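PDB 6ZUS: extracellular protein 11-1 from Passalora fulva, which is a secreted zinc-binding avirulence effector of a fungal plant pathogen, from a family that shows epistatic interactions with plant resistance proteins. Local coordinates for residues D5-A10 and C99-Y104; L11-Q16 and L109-Y114; S33-F38 and F53-P58; I57-E62 and S77-A82. All blocks are in the same frame, centred on the assembly; numbering follows the deposited sequence.

From the N terminus, strand 6-20 supplies 5-10 and then 11-16, the first sides of interactions 1 and 2. Their partners come in the same order, 99-104 leading into helix 101-109 and the loop segment 109-114 following it, so the two long loops cross rather than nest. Inside both lie interactions 3 and 4. Interaction 3 closes a short loop from helix 31-40 to 53-58; interaction 4 starts on I57 and P58, where interaction 3 ends, and closes the hairpin of strands 57-64 and 71-86. Strand 71-86 also pairs with strand 6-20. Together the contacts tie two helices to one face of a four-stranded antiparallel sheet.

Interaction 1. Residues D5-A10 and C99-Y104; sequences DCKAVA and CDVKPY
K7 reaches across to the backbone just ahead of helix 101-109, and its ammonium gives the contact its tightest point: NZ donates to C99 O at 2.7 Å. The chain runs out straight and turns only at its last torsion (chi4 -91°), which brings NZ above the plane of the C99 carbonyl, 47° out of it. R86 O and N87 OD1 bind the same nitrogen, a set of acceptors well suited to a buried lysine that can donate three ways. The aliphatic part is used as well, with K7 CE 4.0 Å from V101 CG1. Here the first turn of helix 101-109 packs on one face of a four-stranded antiparallel sheet, of which strand 6-20 is an inner member. Apolar touching is lighter than the polar grip. V9, on the same face of the strand as K7, sets CG2 4.3 Å from V101 CG1 and CB 4.4 Å from Y104 CE2, a compact beta-branched residue, at home in a strand, that meets the helix with its branch, while the Y104 hydroxyl turns to Q48. The solvent side is looser: D100 stands exposed at the N-cap position without a capping bond from its side chain, and its OD1 stays 5.2 Å from K7 NZ.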
loop_
_atom_site.group_PDB
_atom_site.type_symbol
_atom_site.label_atom_id
_atom_site.label_comp_id
_atom_site.label_asym_id
_atom_site.label_seq_id
_atom_site.Cartn_x
_atom_site.Cartn_y
_atom_site.Cartn_z
ATOM N N ASP A 5 -18.484 -0.243 12.388
ATOM C CA ASP A 5 -17.752 1.047 12.221
ATOM C C ASP A 5 -16.296 0.760 11.784
ATOM O O ASP A 5 -15.369 1.466 12.281
ATOM C CB ASP A 5 -17.761 1.839 13.544
ATOM C CG ASP A 5 -17.492 0.964 14.768
ATOM O OD1 ASP A 5 -16.709 0.013 14.636
ATOM O OD2 ASP A 5 -18.106 1.208 15.838
ATOM N N CYS A 6 -16.069 -0.347 11.068
ATOM C CA CYS A 6 -14.769 -0.636 10.422
ATOM C C CYS A 6 -14.840 -0.118 8.972
ATOM O O CYS A 6 -15.966 0.194 8.480
ATOM C CB CYS A 6 -14.370 -2.107 10.539
ATOM S SG CYS A 6 -13.409 -2.462 12.049
ATOM N N LYS A 7 -13.685 -0.039 8.304
ATOM C CA LYS A 7 -13.541 0.349 6.873
ATOM C C LYS A 7 -12.701 -0.713 6.155
ATOM O O LYS A 7 -11.965 -1.492 6.841
ATOM C CB LYS A 7 -12.901 1.736 6.767
ATOM C CG LYS A 7 -11.571 1.850 7.489
ATOM C CD LYS A 7 -10.868 3.148 7.326
ATOM C CE LYS A 7 -9.542 3.192 8.044
ATOM N NZ LYS A 7 -9.686 3.715 9.418
ATOM N N ALA A 8 -12.843 -0.794 4.827
ATOM C CA ALA A 8 -11.927 -1.534 3.956
ATOM C C ALA A 8 -10.962 -0.500 3.373
ATOM O O ALA A 8 -11.409 0.622 3.057
ATOM C CB ALA A 8 -12.663 -2.285 2.901
ATOM N N VAL A 9 -9.672 -0.865 3.313
ATOM C CA VAL A 9 -8.574 0.048 2.886
ATOM C C VAL A 9 -7.863 -0.607 1.691
ATOM O O VAL A 9 -7.378 -1.752 1.829
ATOM C CB VAL A 9 -7.596 0.392 4.027
ATOM C CG1 VAL A 9 -6.513 1.335 3.516
ATOM C CG2 VAL A 9 -8.302 1.007 5.233
ATOM N N ALA A 10 -7.857 0.083 0.535
ATOM C CA ALA A 10 -7.084 -0.259 -0.675
ATOM C C ALA A 10 -5.642 0.212 -0.428
ATOM O O ALA A 10 -5.444 1.408 -0.296
ATOM C CB ALA A 10 -7.673 0.384 -1.900
ATOM N N CYS A 99 -5.917 4.978 13.636
ATOM C CA CYS A 99 -6.350 4.031 12.583
ATOM C C CYS A 99 -6.727 4.767 11.289
ATOM O O CYS A 99 -7.161 4.081 10.363
ATOM C CB CYS A 99 -7.502 3.164 13.061
ATOM S SG CYS A 99 -7.170 2.238 14.596
ATOM N N ASP A 100 -6.471 6.075 11.203
ATOM C CA ASP A 100 -6.638 6.852 9.946
ATOM C C ASP A 100 -5.759 6.232 8.865
ATOM O O ASP A 100 -4.732 5.617 9.205
ATOM C CB ASP A 100 -6.318 8.338 10.150
ATOM C CG ASP A 100 -7.448 9.087 10.916
ATOM O OD1 ASP A 100 -8.508 8.441 11.298
ATOM O OD2 ASP A 100 -7.298 10.326 11.147
ATOM N N VAL A 101 -6.148 6.375 7.612
ATOM C CA VAL A 101 -5.506 5.599 6.517
ATOM C C VAL A 101 -4.017 5.960 6.449
ATOM O O VAL A 101 -3.201 5.047 6.224
ATOM C CB VAL A 101 -6.188 5.736 5.141
ATOM C CG1 VAL A 101 -7.602 5.201 5.193
ATOM C CG2 VAL A 101 -6.159 7.157 4.630
ATOM N N LYS A 102 -3.618 7.203 6.656
ATOM C CA LYS A 102 -2.177 7.544 6.539
ATOM C C LYS A 102 -1.322 6.784 7.563
ATOM O O LYS A 102 -0.424 6.016 7.182
ATOM C CB LYS A 102 -1.991 9.047 6.628
ATOM C CG LYS A 102 -0.551 9.473 6.737
ATOM C CD LYS A 102 -0.500 10.976 6.872
ATOM C CE LYS A 102 0.858 11.607 6.712
ATOM N NZ LYS A 102 1.878 10.872 7.467
ATOM N N PRO A 103 -1.526 6.958 8.894
ATOM C CA PRO A 103 -0.679 6.284 9.887
ATOM C C PRO A 103 -0.806 4.761 9.767
ATOM O O PRO A 103 0.230 4.088 9.918
ATOM C CB PRO A 103 -1.139 6.835 11.262
ATOM C CG PRO A 103 -2.490 7.426 11.001
ATOM C CD PRO A 103 -2.475 7.891 9.550
ATOM N N TYR A 104 -2.035 4.252 9.579
ATOM C CA TYR A 104 -2.275 2.792 9.435
ATOM C C TYR A 104 -1.412 2.256 8.279
ATOM O O TYR A 104 -0.691 1.271 8.444
ATOM C CB TYR A 104 -3.756 2.487 9.233
ATOM C CG TYR A 104 -4.027 1.077 8.789
ATOM C CD1 TYR A 104 -4.014 -0.008 9.664
ATOM C CD2 TYR A 104 -4.330 0.804 7.469
ATOM C CE1 TYR A 104 -4.233 -1.311 9.235
ATOM C CE2 TYR A 104 -4.549 -0.488 7.018
ATOM C CZ TYR A 104 -4.505 -1.554 7.892
ATOM O OH TYR A 104 -4.718 -2.797 7.371
#

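Interaction 2. Residues L11-Q16 and L109-Y114; sequences LKWVHQ and LGRRWY. With ZN (zinc ion), chain G.
L109 and W13 meet where helix 101-109 ends against strand 6-20, an inner strand of the antiparallel sheet. L109 sits off a staggered position (chi1 -91°), probably the price of the close reach of its CD2, which presses on the strand backbone 3.2 Å from K12 O and on W13 CB at 3.8 Å. Its CD1 lies 4.1 Å from L11 CB. A leucine serves well here, since its two methyls can straddle successive residues of a strand. W13 holds CG anti to its own nitrogen, which carries the indole alongside the chain leaving the helix through G110, a residue of positive phi. R111 lies beside this ring and points the same way. Its CG, anti to the carbonyl carbon (chi1 -54°), comes 3.9 Å from W13 NE1; a bend at the next torsion turns the rest of the chain. The guanidinium plane stands 72° from the indole, and the charge makes a cation-pi contact with Y127. A water in the indole plane, at its edge, accepts from W13 NE1 at 2.9 Å and from R111 NE, and donates to L109 O at 2.8 Å. Two residues along the strand, H15 has its ring stacked with Y127 and binds a zinc ion through ND1 at 2.0 Å.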
loop_
_atom_site.group_PDB
_atom_site.type_symbol
_atom_site.label_atom_id
_atom_site.label_comp_id
_atom_site.label_asym_id
_atom_site.label_seq_id
_atom_site.Cartn_x
_atom_site.Cartn_y
_atom_site.Cartn_z
ATOM N N LEU A 11 -4.703 -0.717 -0.341
ATOM C CA LEU A 11 -3.258 -0.455 -0.017
ATOM C C LEU A 11 -2.413 -0.744 -1.253
ATOM O O LEU A 11 -2.709 -1.716 -2.019
ATOM C CB LEU A 11 -2.814 -1.355 1.133
ATOM C CG LEU A 11 -3.533 -1.137 2.468
ATOM C CD1 LEU A 11 -3.369 -2.337 3.352
ATOM C CD2 LEU A 11 -3.021 0.098 3.165
ATOM N N LYS A 12 -1.349 0.011 -1.398
ATOM C CA LYS A 12 -0.393 -0.224 -2.508
ATOM C C LYS A 12 1.011 0.201 -2.080
ATOM O O LYS A 12 1.181 1.309 -1.506
ATOM C CB LYS A 12 -0.868 0.473 -3.782
ATOM C CG LYS A 12 0.034 0.230 -4.964
ATOM C CD LYS A 12 -0.622 0.526 -6.261
ATOM C CE LYS A 12 -0.560 1.954 -6.677
ATOM N NZ LYS A 12 -0.591 2.044 -8.165
ATOM N N TRP A 13 1.917 -0.737 -2.264
ATOM C CA TRP A 13 3.373 -0.612 -2.015
ATOM C C TRP A 13 4.024 -0.283 -3.350
ATOM O O TRP A 13 3.746 -0.974 -4.365
ATOM C CB TRP A 13 3.883 -1.912 -1.449
ATOM C CG TRP A 13 5.322 -1.889 -1.093
ATOM C CD1 TRP A 13 5.852 -1.711 0.154
ATOM C CD2 TRP A 13 6.421 -2.159 -1.985
ATOM N NE1 TRP A 13 7.206 -1.842 0.098
ATOM C CE2 TRP A 13 7.598 -2.088 -1.197
ATOM C CE3 TRP A 13 6.539 -2.460 -3.348
ATOM C CZ2 TRP A 13 8.862 -2.302 -1.733
ATOM C CZ3 TRP A 13 7.801 -2.651 -3.888
ATOM C CH2 TRP A 13 8.933 -2.566 -3.084
ATOM N N VAL A 14 4.847 0.749 -3.400
ATOM C CA VAL A 14 5.400 1.247 -4.686
ATOM C C VAL A 14 6.916 1.411 -4.583
ATOM O O VAL A 14 7.382 2.008 -3.601
ATOM C CB VAL A 14 4.725 2.556 -5.148
ATOM C CG1 VAL A 14 5.218 2.931 -6.542
ATOM C CG2 VAL A 14 3.193 2.496 -5.112
ATOM N N HIS A 15 7.629 0.906 -5.588
ATOM C CA HIS A 15 9.048 1.259 -5.859
ATOM C C HIS A 15 9.104 1.940 -7.239
ATOM O O HIS A 15 8.851 1.254 -8.232
ATOM C CB HIS A 15 9.978 0.033 -5.751
ATOM C CG HIS A 15 11.412 0.453 -5.857
ATOM N ND1 HIS A 15 12.448 -0.401 -6.184
ATOM C CD2 HIS A 15 11.989 1.660 -5.705
ATOM C CE1 HIS A 15 13.569 0.259 -6.182
ATOM N NE2 HIS A 15 13.336 1.498 -5.927
ATOM N N GLN A 16 9.380 3.247 -7.272
ATOM C CA GLN A 16 9.603 4.022 -8.508
ATOM C C GLN A 16 11.104 4.271 -8.623
ATOM O O GLN A 16 11.733 4.808 -7.684
ATOM C CB GLN A 16 8.823 5.340 -8.498
ATOM C CG GLN A 16 8.994 6.158 -9.798
ATOM C CD GLN A 16 8.173 7.426 -9.815
ATOM O OE1 GLN A 16 7.284 7.646 -8.944
ATOM N NE2 GLN A 16 8.527 8.268 -10.771
ATOM N N LEU A 109 2.645 -1.090 5.735
ATOM C CA LEU A 109 3.528 -1.180 4.549
ATOM C C LEU A 109 4.955 -0.735 4.902
ATOM O O LEU A 109 5.902 -1.144 4.167
ATOM C CB LEU A 109 2.959 -0.359 3.377
ATOM C CG LEU A 109 2.028 -1.128 2.434
ATOM C CD1 LEU A 109 0.791 -1.631 3.157
ATOM C CD2 LEU A 109 1.614 -0.325 1.216
ATOM N N GLY A 110 5.145 0.121 5.914
ATOM C CA GLY A 110 6.497 0.509 6.372
ATOM C C GLY A 110 7.157 1.540 5.490
ATOM O O GLY A 110 8.409 1.688 5.564
ATOM N N ARG A 111 6.364 2.274 4.681
ATOM C CA ARG A 111 6.878 3.317 3.761
ATOM C C ARG A 111 5.956 4.525 3.865
ATOM O O ARG A 111 4.734 4.360 4.135
ATOM C CB ARG A 111 6.925 2.829 2.313
ATOM C CG ARG A 111 7.695 1.535 2.085
ATOM C CD ARG A 111 9.172 1.724 2.387
ATOM N NE ARG A 111 9.872 0.488 2.113
ATOM C CZ ARG A 111 11.177 0.345 1.828
ATOM N NH1 ARG A 111 12.027 1.379 1.832
ATOM N NH2 ARG A 111 11.611 -0.886 1.580
ATOM N N ARG A 112 6.519 5.682 3.533
ATOM C CA ARG A 112 5.803 6.984 3.564
ATOM C C ARG A 112 4.564 6.961 2.649
ATOM O O ARG A 112 4.703 6.635 1.431
ATOM C CB ARG A 112 6.725 8.088 3.083
ATOM C CG ARG A 112 6.078 9.448 3.224
ATOM C CD ARG A 112 7.038 10.534 2.809
ATOM N NE ARG A 112 6.244 11.746 2.639
ATOM C CZ ARG A 112 6.742 12.945 2.334
ATOM N NH1 ARG A 112 8.051 13.095 2.190
ATOM N NH2 ARG A 112 5.922 13.981 2.166
ATOM N N TRP A 113 3.434 7.397 3.183
ATOM C CA TRP A 113 2.125 7.415 2.466
ATOM C C TRP A 113 1.985 8.719 1.696
ATOM O O TRP A 113 2.416 9.770 2.198
ATOM C CB TRP A 113 1.004 7.228 3.482
ATOM C CG TRP A 113 -0.406 7.468 3.024
ATOM C CD1 TRP A 113 -1.319 6.530 2.694
ATOM C CD2 TRP A 113 -1.078 8.739 2.937
ATOM N NE1 TRP A 113 -2.515 7.131 2.373
ATOM C CE2 TRP A 113 -2.414 8.479 2.584
ATOM C CE3 TRP A 113 -0.702 10.062 3.201
ATOM C CZ2 TRP A 113 -3.359 9.496 2.402
ATOM C CZ3 TRP A 113 -1.653 11.060 3.069
ATOM C CH2 TRP A 113 -2.968 10.773 2.679
ATOM N N TYR A 114 1.373 8.640 0.516
ATOM C CA TYR A 114 1.038 9.812 -0.324
ATOM C C TYR A 114 -0.429 9.679 -0.719
ATOM O O TYR A 114 -0.820 8.636 -1.245
ATOM C CB TYR A 114 1.927 9.911 -1.574
ATOM C CG TYR A 114 3.346 10.339 -1.311
ATOM C CD1 TYR A 114 4.298 9.421 -0.899
ATOM C CD2 TYR A 114 3.724 11.683 -1.425
ATOM C CE1 TYR A 114 5.596 9.810 -0.643
ATOM C CE2 TYR A 114 5.023 12.086 -1.150
ATOM C CZ TYR A 114 5.963 11.146 -0.775
ATOM O OH TYR A 114 7.250 11.523 -0.531
HETATM ZN ZN ZN G . 12.353 -2.429 -6.318
HETATM O O HOH W 1 8.307 -1.798 2.832
HETATM O O HOH W 2 13.090 -3.313 -4.359
#

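Interaction 3. Residues S33-F38 and F53-P58; sequences SLYQQF and FSTAIP
Two aromatic side chains of helix 31-40 are swung onto A56 by different first torsions, F38 staggered and Y35 not. F38 is extended away from its own amide nitrogen (chi1 168°), whereas Y35 sits well away from a staggered position (chi1 -137°), a cost probably repaid by the contacts its ring makes. The methyl of A56 lies in the notch between the two ring faces, as a CH-pi donor to both: its CB is 3.8 Å from the centroid of the Y35 ring and 3.7 Å from that of F38. A small residue fits here because the rings come in so close. Y35 adds a polar link at its far end, where the hydroxyl OH accepts from A56 N at 3.2 Å in a fairly straight bond (161°), meeting the amide hydrogen of an extended segment that has not yet entered strand 57-64. This is a helix packed on one face of an antiparallel sheet, near its 57-64 edge, running alongside, in roughly the opposite direction to, the segment that leads into that outermost strand. Back at the start of the segment, F53 CB comes up to the rim of the F38 ring in its plane, 3.9 Å from CZ. At the other end the stiff ring of P58 slides past L34 in the opposite direction, CB to CB 3.8 Å, and its CG approaches Y35 CD2 at 4.1 Å. F38 is further enclosed by W41, which meets it edge-to-face, and by a cation-pi contact from K43, while L34 continues inward to W13 of strand 6-20.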
loop_
_atom_site.group_PDB
_atom_site.type_symbol
_atom_site.label_atom_id
_atom_site.label_comp_id
_atom_site.label_asym_id
_atom_site.label_seq_id
_atom_site.Cartn_x
_atom_site.Cartn_y
_atom_site.Cartn_z
ATOM N N SER A 33 8.865 -11.184 -6.835
ATOM C CA SER A 33 9.542 -10.215 -5.941
ATOM C C SER A 33 8.482 -9.308 -5.298
ATOM O O SER A 33 8.616 -9.028 -4.096
ATOM C CB SER A 33 10.569 -9.387 -6.699
ATOM O OG SER A 33 9.936 -8.506 -7.658
ATOM N N LEU A 34 7.473 -8.908 -6.060
ATOM C CA LEU A 34 6.424 -7.972 -5.554
ATOM C C LEU A 34 5.502 -8.735 -4.595
ATOM O O LEU A 34 5.156 -8.214 -3.531
ATOM C CB LEU A 34 5.681 -7.335 -6.720
ATOM C CG LEU A 34 6.525 -6.323 -7.502
ATOM C CD1 LEU A 34 5.936 -5.978 -8.852
ATOM C CD2 LEU A 34 6.761 -5.094 -6.662
ATOM N N TYR A 35 5.179 -9.990 -4.910
ATOM C CA TYR A 35 4.376 -10.837 -3.982
ATOM C C TYR A 35 5.167 -10.986 -2.669
ATOM O O TYR A 35 4.559 -10.908 -1.559
ATOM C CB TYR A 35 3.897 -12.119 -4.691
ATOM C CG TYR A 35 2.453 -12.413 -4.356
ATOM C CD1 TYR A 35 2.128 -12.870 -3.064
ATOM C CD2 TYR A 35 1.412 -12.160 -5.233
ATOM C CE1 TYR A 35 0.822 -13.144 -2.663
ATOM C CE2 TYR A 35 0.089 -12.396 -4.833
ATOM C CZ TYR A 35 -0.213 -12.900 -3.553
ATOM O OH TYR A 35 -1.500 -13.132 -3.097
ATOM N N GLN A 36 6.499 -11.085 -2.702
ATOM C CA GLN A 36 7.290 -11.228 -1.463
ATOM C C GLN A 36 7.213 -9.918 -0.680
ATOM O O GLN A 36 7.257 -9.965 0.552
ATOM C CB GLN A 36 8.782 -11.514 -1.653
ATOM C CG GLN A 36 9.123 -12.858 -2.274
ATOM C CD GLN A 36 10.617 -13.014 -2.463
ATOM O OE1 GLN A 36 11.221 -12.425 -3.370
ATOM N NE2 GLN A 36 11.228 -13.821 -1.602
ATOM N N GLN A 37 7.182 -8.787 -1.363
ATOM C CA GLN A 37 6.999 -7.486 -0.639
ATOM C C GLN A 37 5.648 -7.517 0.074
ATOM O O GLN A 37 5.591 -7.162 1.266
ATOM C CB GLN A 37 7.167 -6.297 -1.592
ATOM C CG GLN A 37 8.654 -6.082 -1.918
ATOM C CD GLN A 37 9.520 -5.588 -0.785
ATOM O OE1 GLN A 37 9.070 -5.140 0.265
ATOM N NE2 GLN A 37 10.817 -5.534 -1.027
ATOM N N PHE A 38 4.588 -7.945 -0.614
ATOM C CA PHE A 38 3.256 -8.066 0.020
ATOM C C PHE A 38 3.350 -8.956 1.277
ATOM O O PHE A 38 2.785 -8.632 2.335
ATOM C CB PHE A 38 2.209 -8.574 -0.960
ATOM C CG PHE A 38 0.931 -8.974 -0.285
ATOM C CD1 PHE A 38 0.010 -8.015 0.109
ATOM C CD2 PHE A 38 0.677 -10.312 0.008
ATOM C CE1 PHE A 38 -1.150 -8.379 0.754
ATOM C CE2 PHE A 38 -0.495 -10.680 0.641
ATOM C CZ PHE A 38 -1.388 -9.713 1.040
ATOM N N PHE A 53 -6.375 -9.869 4.355
ATOM C CA PHE A 53 -6.074 -9.090 3.133
ATOM C C PHE A 53 -6.531 -9.909 1.938
ATOM O O PHE A 53 -6.439 -11.142 1.958
ATOM C CB PHE A 53 -4.578 -8.774 3.009
ATOM C CG PHE A 53 -4.092 -7.852 4.086
ATOM C CD1 PHE A 53 -4.096 -8.258 5.408
ATOM C CD2 PHE A 53 -3.781 -6.543 3.809
ATOM C CE1 PHE A 53 -3.701 -7.404 6.429
ATOM C CE2 PHE A 53 -3.363 -5.687 4.813
ATOM C CZ PHE A 53 -3.317 -6.114 6.124
ATOM N N SER A 54 -6.964 -9.194 0.921
ATOM C CA SER A 54 -7.305 -9.736 -0.415
ATOM C C SER A 54 -6.045 -10.298 -1.075
ATOM O O SER A 54 -4.896 -10.153 -0.528
ATOM C CB SER A 54 -7.943 -8.702 -1.247
ATOM O OG SER A 54 -6.961 -7.836 -1.769
ATOM N N THR A 55 -6.262 -11.058 -2.152
ATOM C CA THR A 55 -5.183 -11.514 -3.058
ATOM C C THR A 55 -4.396 -10.276 -3.514
ATOM O O THR A 55 -5.019 -9.231 -3.789
ATOM C CB THR A 55 -5.778 -12.262 -4.265
ATOM O OG1 THR A 55 -6.374 -13.436 -3.707
ATOM C CG2 THR A 55 -4.733 -12.627 -5.289
ATOM N N ALA A 56 -3.082 -10.372 -3.473
ATOM C CA ALA A 56 -2.188 -9.258 -3.891
ATOM C C ALA A 56 -2.132 -9.247 -5.430
ATOM O O ALA A 56 -2.124 -10.321 -6.044
ATOM C CB ALA A 56 -0.855 -9.428 -3.244
ATOM N N ILE A 57 -2.043 -8.064 -6.024
ATOM C CA ILE A 57 -1.920 -7.876 -7.491
ATOM C C ILE A 57 -0.647 -7.071 -7.777
ATOM O O ILE A 57 -0.673 -5.846 -7.622
ATOM C CB ILE A 57 -3.182 -7.177 -8.002
ATOM C CG1 ILE A 57 -4.425 -8.013 -7.670
ATOM C CG2 ILE A 57 -3.077 -6.880 -9.499
ATOM C CD1 ILE A 57 -5.697 -7.379 -8.121
ATOM N N PRO A 58 0.453 -7.739 -8.176
ATOM C CA PRO A 58 1.639 -7.061 -8.718
ATOM C C PRO A 58 1.360 -6.303 -10.017
ATOM O O PRO A 58 0.498 -6.679 -10.833
ATOM C CB PRO A 58 2.707 -8.156 -8.898
ATOM C CG PRO A 58 2.223 -9.279 -8.019
ATOM C CD PRO A 58 0.695 -9.185 -8.047
#

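Interaction 4. Residues I57-E62 and S77-A82; sequences IPKIQE and SVQATA
I57 and Q79 form one hydrogen-bonded pair of an antiparallel hairpin, K59 and S77 the next. I57 N donates to Q79 O at 2.8 Å, while the return bond, Q79 N to I57 O, is longer at 3.2 Å and arrives 53° out of the carbonyl plane. K59 N to S77 O (2.8 Å) and S77 N to K59 O (2.9 Å) complete the second pair. Between them P58 faces V78 in the non-hydrogen-bonded position, a place that suits proline because no amide hydrogen is needed there; its CA instead leans on S77 O at 3.3 Å in a CA-H...O contact.

Around this frame, two waters share S77 OG, which is turned between its own N and carbonyl carbon (chi1 63°) on the face that carries K59. One accepts a hydrogen bond from S77 OG and donates to I57 O and, at 2.6 Å, to Q79 OE1; the other donates to S77 OG at 2.7 Å and accepts from Q61 NE2. K59 CB lies 3.6 Å from S77 OG, and the chain, bent at chi3, brings CE near Q79 OE1.

The strand segments run at 149° to each other. On the opposite face V78 meets F38 of helix 31-40, and strand 71-86 pairs on its far side with strand 6-20, through V78 with W13 and A80 with L11.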
loop_
_atom_site.group_PDB
_atom_site.type_symbol
_atom_site.label_atom_id
_atom_site.label_comp_id
_atom_site.label_asym_id
_atom_site.label_seq_id
_atom_site.Cartn_x
_atom_site.Cartn_y
_atom_site.Cartn_z
ATOM N N ILE A 57 -2.043 -8.064 -6.024
ATOM C CA ILE A 57 -1.920 -7.876 -7.491
ATOM C C ILE A 57 -0.647 -7.071 -7.777
ATOM O O ILE A 57 -0.673 -5.846 -7.622
ATOM C CB ILE A 57 -3.182 -7.177 -8.002
ATOM C CG1 ILE A 57 -4.425 -8.013 -7.670
ATOM C CG2 ILE A 57 -3.077 -6.880 -9.499
ATOM C CD1 ILE A 57 -5.697 -7.379 -8.121
ATOM N N PRO A 58 0.453 -7.739 -8.176
ATOM C CA PRO A 58 1.639 -7.061 -8.718
ATOM C C PRO A 58 1.360 -6.303 -10.017
ATOM O O PRO A 58 0.498 -6.679 -10.833
ATOM C CB PRO A 58 2.707 -8.156 -8.898
ATOM C CG PRO A 58 2.223 -9.279 -8.019
ATOM C CD PRO A 58 0.695 -9.185 -8.047
ATOM N N LYS A 59 2.090 -5.210 -10.225
ATOM C CA LYS A 59 1.972 -4.430 -11.468
ATOM C C LYS A 59 3.353 -3.866 -11.777
ATOM O O LYS A 59 4.098 -3.510 -10.834
ATOM C CB LYS A 59 0.931 -3.329 -11.306
ATOM C CG LYS A 59 0.610 -2.561 -12.575
ATOM C CD LYS A 59 0.176 -1.112 -12.319
ATOM C CE LYS A 59 -1.080 -0.969 -11.473
ATOM N NZ LYS A 59 -1.738 0.353 -11.657
ATOM N N ILE A 60 3.666 -3.738 -13.063
ATOM C CA ILE A 60 4.954 -3.154 -13.546
ATOM C C ILE A 60 4.575 -2.164 -14.649
ATOM O O ILE A 60 3.782 -2.537 -15.541
ATOM C CB ILE A 60 5.909 -4.258 -14.010
ATOM C CG1 ILE A 60 6.198 -5.275 -12.900
ATOM C CG2 ILE A 60 7.192 -3.662 -14.598
ATOM C CD1 ILE A 60 7.047 -6.476 -13.351
ATOM N N GLN A 61 4.987 -0.925 -14.508
ATOM C CA GLN A 61 4.747 0.164 -15.480
ATOM C C GLN A 61 6.133 0.679 -15.903
ATOM O O GLN A 61 7.055 0.739 -15.045
ATOM C CB GLN A 61 4.010 1.370 -14.889
ATOM C CG GLN A 61 2.687 1.052 -14.240
ATOM C CD GLN A 61 2.207 2.252 -13.439
ATOM O OE1 GLN A 61 1.925 3.321 -14.006
ATOM N NE2 GLN A 61 2.182 2.079 -12.115
ATOM N N GLU A 62 6.249 1.092 -17.157
ATOM C CA GLU A 62 7.502 1.580 -17.768
ATOM C C GLU A 62 7.128 2.736 -18.693
ATOM O O GLU A 62 6.134 2.614 -19.464
ATOM C CB GLU A 62 8.130 0.402 -18.542
ATOM C CG GLU A 62 9.383 0.723 -19.347
ATOM C CD GLU A 62 9.885 -0.459 -20.184
ATOM O OE1 GLU A 62 10.258 -1.530 -19.613
ATOM O OE2 GLU A 62 9.906 -0.304 -21.425
ATOM N N SER A 77 4.794 -2.210 -8.315
ATOM C CA SER A 77 3.851 -2.009 -7.198
ATOM C C SER A 77 3.147 -3.322 -6.918
ATOM O O SER A 77 3.116 -4.235 -7.792
ATOM C CB SER A 77 2.893 -0.903 -7.487
ATOM O OG SER A 77 2.085 -1.234 -8.620
ATOM N N VAL A 78 2.657 -3.437 -5.701
ATOM C CA VAL A 78 1.761 -4.572 -5.346
ATOM C C VAL A 78 0.635 -3.979 -4.495
ATOM O O VAL A 78 0.914 -3.121 -3.620
ATOM C CB VAL A 78 2.541 -5.704 -4.676
ATOM C CG1 VAL A 78 3.270 -5.291 -3.403
ATOM C CG2 VAL A 78 1.650 -6.899 -4.432
ATOM N N GLN A 79 -0.602 -4.374 -4.808
ATOM C CA GLN A 79 -1.794 -3.812 -4.151
ATOM C C GLN A 79 -2.653 -4.955 -3.606
ATOM O O GLN A 79 -2.650 -6.061 -4.153
ATOM C CB GLN A 79 -2.540 -2.871 -5.076
ATOM C CG GLN A 79 -3.111 -3.579 -6.278
ATOM C CD GLN A 79 -3.456 -2.578 -7.356
ATOM O OE1 GLN A 79 -2.582 -2.108 -8.106
ATOM N NE2 GLN A 79 -4.743 -2.265 -7.414
ATOM N N ALA A 80 -3.332 -4.665 -2.515
ATOM C CA ALA A 80 -4.298 -5.563 -1.873
ATOM C C ALA A 80 -5.212 -4.708 -0.995
ATOM O O ALA A 80 -4.864 -3.544 -0.640
ATOM C CB ALA A 80 -3.556 -6.638 -1.102
ATOM N N THR A 81 -6.349 -5.289 -0.629
ATOM C CA THR A 81 -7.351 -4.630 0.233
ATOM C C THR A 81 -7.255 -5.234 1.627
ATOM O O THR A 81 -7.278 -6.478 1.749
ATOM C CB THR A 81 -8.762 -4.792 -0.331
ATOM O OG1 THR A 81 -8.762 -4.110 -1.597
ATOM C CG2 THR A 81 -9.797 -4.225 0.615
ATOM N N ALA A 82 -7.103 -4.379 2.625
ATOM C CA ALA A 82 -7.355 -4.753 4.034
ATOM C C ALA A 82 -8.882 -4.731 4.217
ATOM O O ALA A 82 -9.476 -3.663 4.203
ATOM C CB ALA A 82 -6.622 -3.818 4.988
HETATM O O HOH W 3 -0.104 -2.961 -7.891
HETATM O O HOH W 4 2.990 -0.314 -11.015
#